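Local coordinates for nucleoside-diphosphate-sugar epimerase (Pseudomonas aeruginosa, PDB 2X4G), which probably binds NAD(P) through a Rossmann-type domain and may act on a nucleotide-linked sugar, its exact reaction not being established, at residues V14-L19 / R31-A36; D250-I255 / P262-M267. All blocks are in the same frame, centred on the assembly; numbering follows the deposited sequence.

Interaction 1 (V14-L19 / R31-A36); sequences VKYAVL and RAIRAA
The aromatic ring of Y16 meets I33 at its edge: CG2 of the isoleucine lies near the ring plane, beside CD1 of Y16. Over one face sits V14, two residues earlier in the same chain, whose CG1 is 3.2 Å above the plane and displaced toward the rim. H38 adds an edge-to-face ring contact, and the hydroxyl reaches E231, to which it is hydrogen-bonded. The phenol therefore has apolar methyls at its edge and over one face, and a carboxylate at its polar end.

The closest touching falls to the other branch of I33. Its CD1 comes within 4.0 Å of Y16 CB and, on its other flank, 3.4 Å of V18 CG2, and so bridges two residues that project from the same side of the strand. An extended second torsion (chi2 162°) carries CD1 outward from the helix to do this, while CG2 branches off toward the tyrosine edge. V18 and I33 overlap flank to flank rather than end to end. A beta-branched valine suits a strand and gives the isoleucine a compact methyl to lie against.

Beyond the two segments, L40 of strand 39-44 and L227 of helix 219-232 also touch I33, continuing the apolar layer. Strand 15-19 and helix 24-35 are the first two elements of a Rossmann beta-alpha-beta unit, and the glycine-rich sequence of the family runs through the turn between them into the start of the helix, consistent with dinucleotide binding. No hydrogen bond or salt bridge crosses between the two segments. The helix is therefore seated on the sheet here by dispersion and the exclusion of water, with the polar end of Y16, a buried residue, paired to the carboxylate of E231.

Interaction 2 (D250-I255 / P262-M267); sequences DLTRRI and PAPQPM
T252 and P264 make the dense half of this contact. The methyl of the threonine, CG2, rests on the pyrrolidine ring, 3.4 Å from both P264 CD and P264 CG and 3.5 Å from P264 CB, so a single methyl covers three ring carbons. Both residues are buried, and both also touch Y209 of strand 208-210, which packs against the same pair. Proline fits here: it offers a rigid hydrocarbon surface and has no backbone N-H that would need a partner, just before strand 265-267 begins.

The other half is looser and partly exposed. A263 CB lies 4.0 Å from R253 CG, a touch of methyl against the aliphatic root of a long polar chain. R253 starts anti to its own nitrogen (chi1 -168°), then bends at chi3 (32°), turning the guanidinium away from the proline-rich segment and along its own helix. There NH2 gives D250 OD1 a nearly straight hydrogen bond of 3.1 Å (171°), in the guanidinium plane but from above the carboxylate, while NH1 forms a salt bridge with E257.

Two acids, one helical turn before and one after, thus hold the arginine's charge. The chemistry divides accordingly: only apolar groups meet between 250-255 and 262-267, and the ionic bonds of R253 stay within its own helix.

In the fold
From the N terminus, interaction 1 comes first, closing a loop of eleven residues that runs from strand 15-19 through most of helix 24-35. The chain then builds the rest of the large sheet, and its last strand, 238-247, leads directly into helix 248-259. Interaction 2 closes there, spanning just six residues. The two are in series, neither nesting nor crossing, on opposite sides of the chain's centre with their centres about 37 Å apart. Interaction 1 ties helix to sheet in the Rossmann-type part. Interaction 2 ties helix 248-259 to the loop leading into strand 265-267; that strand pairs with strand 208-210, and its M267 packs on L275 of the second subunit.

Interaction 1 (V14-L19 / R31-A36)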
loop_
_atom_site.group_PDB
_atom_site.type_symbol
_atom_site.label_atom_id
_atom_site.label_comp_id
_atom_site.label_asym_id
_atom_site.label_seq_id
_atom_site.Cartn_x
_atom_site.Cartn_y
_atom_site.Cartn_z
ATOM N N VAL A 14 19.865 -32.235 29.100
ATOM C CA VAL A 14 19.726 -31.858 27.689
ATOM C C VAL A 14 19.692 -30.330 27.519
ATOM O O VAL A 14 19.129 -29.618 28.334
ATOM C CB VAL A 14 18.513 -32.572 27.052
ATOM C CG1 VAL A 14 18.327 -32.157 25.635
ATOM C CG2 VAL A 14 18.721 -34.065 27.094
ATOM N N LYS A 15 20.323 -29.828 26.463
ATOM C CA LYS A 15 20.445 -28.383 26.230
ATOM C C LYS A 15 19.780 -28.038 24.891
ATOM O O LYS A 15 20.190 -28.560 23.839
ATOM C CB LYS A 15 21.929 -28.009 26.191
ATOM C CG LYS A 15 22.312 -26.697 26.850
ATOM C CD LYS A 15 23.824 -26.456 26.732
ATOM C CE LYS A 15 24.446 -26.058 28.056
ATOM N NZ LYS A 15 25.838 -25.543 27.913
ATOM N N TYR A 16 18.744 -27.203 24.923
ATOM C CA TYR A 16 18.083 -26.757 23.696
ATOM C C TYR A 16 18.147 -25.246 23.587
ATOM O O TYR A 16 18.008 -24.550 24.589
ATOM C CB TYR A 16 16.620 -27.203 23.630
ATOM C CG TYR A 16 16.398 -28.712 23.592
ATOM C CD1 TYR A 16 15.700 -29.344 24.600
ATOM C CD2 TYR A 16 16.859 -29.497 22.539
ATOM C CE1 TYR A 16 15.474 -30.696 24.580
ATOM C CE2 TYR A 16 16.634 -30.860 22.517
ATOM C CZ TYR A 16 15.936 -31.443 23.550
ATOM O OH TYR A 16 15.682 -32.783 23.600
ATOM N N ALA A 17 18.351 -24.751 22.365
ATOM C CA ALA A 17 18.477 -23.319 22.100
ATOM C C ALA A 17 17.280 -22.807 21.329
ATOM O O ALA A 17 16.627 -23.570 20.641
ATOM C CB ALA A 17 19.749 -23.036 21.312
ATOM N N VAL A 18 17.013 -21.505 21.447
ATOM C CA VAL A 18 15.944 -20.835 20.710
ATOM C C VAL A 18 16.474 -19.535 20.124
ATOM O O VAL A 18 17.022 -18.720 20.858
ATOM C CB VAL A 18 14.776 -20.444 21.649
ATOM C CG1 VAL A 18 13.603 -19.898 20.845
ATOM C CG2 VAL A 18 14.337 -21.618 22.495
ATOM N N LEU A 19 16.340 -19.342 18.814
ATOM C CA LEU A 19 16.565 -18.029 18.199
ATOM C C LEU A 19 15.229 -17.373 18.055
ATOM O O LEU A 19 14.268 -18.033 17.663
ATOM C CB LEU A 19 17.181 -18.143 16.810
ATOM C CG LEU A 19 18.653 -18.555 16.860
ATOM C CD1 LEU A 19 18.761 -20.087 17.009
ATOM C CD2 LEU A 19 19.431 -18.052 15.664
ATOM N N ARG A 31 10.016 -21.053 27.378
ATOM C CA ARG A 31 9.294 -21.511 28.557
ATOM C C ARG A 31 9.025 -23.013 28.614
ATOM O O ARG A 31 9.071 -23.622 29.665
ATOM C CB ARG A 31 7.941 -20.836 28.591
ATOM C CG ARG A 31 7.969 -19.393 28.920
ATOM C CD ARG A 31 6.558 -18.854 28.840
ATOM N NE ARG A 31 6.450 -17.806 29.811
ATOM C CZ ARG A 31 5.741 -17.844 30.928
ATOM N NH1 ARG A 31 4.962 -18.852 31.217
ATOM N NH2 ARG A 31 5.799 -16.808 31.743
ATOM N N ALA A 32 8.666 -23.585 27.478
ATOM C CA ALA A 32 8.360 -24.996 27.402
ATOM C C ALA A 32 9.605 -25.818 27.670
ATOM O O ALA A 32 9.520 -26.875 28.291
ATOM C CB ALA A 32 7.765 -25.340 26.030
ATOM N N ILE A 33 10.751 -25.328 27.196
ATOM C CA ILE A 33 12.048 -25.961 27.423
ATOM C C ILE A 33 12.396 -25.876 28.891
ATOM O O ILE A 33 12.900 -26.811 29.455
ATOM C CB ILE A 33 13.163 -25.274 26.617
ATOM C CG1 ILE A 33 12.971 -25.482 25.099
ATOM C CG2 ILE A 33 14.516 -25.792 27.012
ATOM C CD1 ILE A 33 13.768 -24.489 24.215
ATOM N N ARG A 34 12.124 -24.747 29.513
ATOM C CA ARG A 34 12.301 -24.606 30.946
ATOM C C ARG A 34 11.326 -25.512 31.703
ATOM O O ARG A 34 11.727 -26.205 32.622
ATOM C CB ARG A 34 12.131 -23.140 31.344
ATOM C CG ARG A 34 12.130 -22.838 32.852
ATOM C CD ARG A 34 13.308 -23.479 33.579
ATOM N NE ARG A 34 14.596 -23.102 33.010
ATOM C CZ ARG A 34 15.659 -23.909 32.944
ATOM N NH1 ARG A 34 15.574 -25.184 33.406
ATOM N NH2 ARG A 34 16.806 -23.447 32.408
ATOM N N ALA A 35 10.065 -25.549 31.301
ATOM C CA ALA A 35 9.068 -26.423 31.954
ATOM C C ALA A 35 9.410 -27.925 31.876
ATOM O O ALA A 35 9.100 -28.694 32.781
ATOM C CB ALA A 35 7.693 -26.176 31.365
ATOM N N ALA A 36 10.047 -28.344 30.794
ATOM C CA ALA A 36 10.496 -29.741 30.660
ATOM C C ALA A 36 11.754 -30.070 31.493
ATOM O O ALA A 36 12.208 -31.212 31.508
ATOM C CB ALA A 36 10.738 -30.087 29.187
#

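Interaction 2 (D250-I255 / P262-M267)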
loop_
_atom_site.group_PDB
_atom_site.type_symbol
_atom_site.label_atom_id
_atom_site.label_comp_id
_atom_site.label_asym_id
_atom_site.label_seq_id
_atom_site.Cartn_x
_atom_site.Cartn_y
_atom_site.Cartn_z
ATOM N N ASP A 250 -16.827 -15.630 14.043
ATOM C CA ASP A 250 -16.933 -16.117 15.415
ATOM C C ASP A 250 -15.727 -15.696 16.283
ATOM O O ASP A 250 -15.893 -15.347 17.448
ATOM C CB ASP A 250 -17.135 -17.648 15.415
ATOM C CG ASP A 250 -18.469 -18.077 14.737
ATOM O OD1 ASP A 250 -19.524 -17.455 14.986
ATOM O OD2 ASP A 250 -18.466 -19.056 13.959
ATOM N N LEU A 251 -14.526 -15.698 15.712
ATOM C CA LEU A 251 -13.355 -15.158 16.400
ATOM C C LEU A 251 -13.511 -13.660 16.683
ATOM O O LEU A 251 -13.188 -13.163 17.770
ATOM C CB LEU A 251 -12.101 -15.373 15.562
ATOM C CG LEU A 251 -10.825 -14.769 16.142
ATOM C CD1 LEU A 251 -10.543 -15.431 17.457
ATOM C CD2 LEU A 251 -9.656 -14.900 15.156
ATOM N N THR A 252 -13.970 -12.941 15.678
ATOM C CA THR A 252 -14.321 -11.552 15.816
ATOM C C THR A 252 -15.319 -11.377 16.924
ATOM O O THR A 252 -15.202 -10.472 17.744
ATOM C CB THR A 252 -14.932 -11.073 14.496
ATOM O OG1 THR A 252 -13.892 -10.480 13.728
ATOM C CG2 THR A 252 -16.089 -10.087 14.686
ATOM N N ARG A 253 -16.315 -12.250 16.949
ATOM C CA ARG A 253 -17.452 -12.052 17.842
ATOM C C ARG A 253 -17.101 -12.406 19.286
ATOM O O ARG A 253 -17.576 -11.752 20.215
ATOM C CB ARG A 253 -18.685 -12.826 17.337
ATOM C CG ARG A 253 -20.012 -12.463 18.035
ATOM C CD ARG A 253 -21.153 -13.427 17.685
ATOM N NE ARG A 253 -20.680 -14.793 17.443
ATOM C CZ ARG A 253 -20.313 -15.655 18.394
ATOM N NH1 ARG A 253 -20.351 -15.318 19.680
ATOM N NH2 ARG A 253 -19.883 -16.866 18.057
ATOM N N ARG A 254 -16.249 -13.397 19.487
ATOM C CA ARG A 254 -15.985 -13.830 20.848
ATOM C C ARG A 254 -15.155 -12.768 21.539
ATOM O O ARG A 254 -15.426 -12.380 22.662
ATOM C CB ARG A 254 -15.286 -15.186 20.887
ATOM C CG ARG A 254 -15.985 -16.284 20.054
ATOM C CD ARG A 254 -17.023 -17.102 20.825
ATOM N NE ARG A 254 -16.414 -18.042 21.771
ATOM C CZ ARG A 254 -15.772 -19.163 21.429
ATOM N NH1 ARG A 254 -15.249 -19.939 22.385
ATOM N NH2 ARG A 254 -15.645 -19.508 20.138
ATOM N N ILE A 255 -14.152 -12.279 20.832
ATOM C CA ILE A 255 -13.270 -11.231 21.342
ATOM C C ILE A 255 -14.100 -10.017 21.683
ATOM O O ILE A 255 -13.939 -9.464 22.756
ATOM C CB ILE A 255 -12.166 -10.856 20.309
ATOM C CG1 ILE A 255 -11.188 -12.023 20.132
ATOM C CG2 ILE A 255 -11.427 -9.587 20.729
ATOM C CD1 ILE A 255 -10.326 -11.897 18.922
ATOM N N PRO A 262 -19.076 -4.051 20.693
ATOM C CA PRO A 262 -19.974 -4.574 19.644
ATOM C C PRO A 262 -19.242 -5.471 18.644
ATOM O O PRO A 262 -18.070 -5.243 18.355
ATOM C CB PRO A 262 -20.506 -3.306 18.958
ATOM C CG PRO A 262 -19.539 -2.203 19.289
ATOM C CD PRO A 262 -18.663 -2.651 20.438
ATOM N N ALA A 263 -19.919 -6.490 18.130
ATOM C CA ALA A 263 -19.297 -7.379 17.149
ATOM C C ALA A 263 -19.038 -6.623 15.847
ATOM O O ALA A 263 -19.911 -5.908 15.358
ATOM C CB ALA A 263 -20.160 -8.621 16.896
ATOM N N PRO A 264 -17.816 -6.744 15.305
ATOM C CA PRO A 264 -17.531 -6.243 13.975
ATOM C C PRO A 264 -18.445 -6.854 12.933
ATOM O O PRO A 264 -18.740 -8.037 12.981
ATOM C CB PRO A 264 -16.094 -6.695 13.733
ATOM C CG PRO A 264 -15.484 -6.749 15.054
ATOM C CD PRO A 264 -16.577 -7.057 16.040
ATOM N N GLN A 265 -18.864 -6.028 11.988
ATOM C CA GLN A 265 -19.818 -6.432 10.983
ATOM C C GLN A 265 -19.108 -7.001 9.767
ATOM O O GLN A 265 -17.963 -6.651 9.493
ATOM C CB GLN A 265 -20.704 -5.241 10.587
ATOM C CG GLN A 265 -21.350 -4.479 11.773
ATOM C CD GLN A 265 -22.276 -5.349 12.662
ATOM O OE1 GLN A 265 -22.319 -6.586 12.553
ATOM N NE2 GLN A 265 -23.019 -4.686 13.554
ATOM N N PRO A 266 -19.790 -7.898 9.036
ATOM C CA PRO A 266 -19.153 -8.522 7.894
ATOM C C PRO A 266 -18.953 -7.528 6.791
ATOM O O PRO A 266 -19.731 -6.594 6.645
ATOM C CB PRO A 266 -20.154 -9.596 7.441
ATOM C CG PRO A 266 -21.327 -9.486 8.321
ATOM C CD PRO A 266 -21.221 -8.227 9.109
ATOM N N MET A 267 -17.903 -7.737 6.026
ATOM C CA MET A 267 -17.633 -6.909 4.898
ATOM C C MET A 267 -17.389 -7.819 3.725
ATOM O O MET A 267 -16.600 -8.755 3.812
ATOM C CB MET A 267 -16.417 -6.059 5.175
ATOM C CG MET A 267 -16.262 -4.921 4.205
ATOM S SD MET A 267 -14.719 -4.078 4.514
ATOM C CE MET A 267 -13.585 -5.385 4.036
#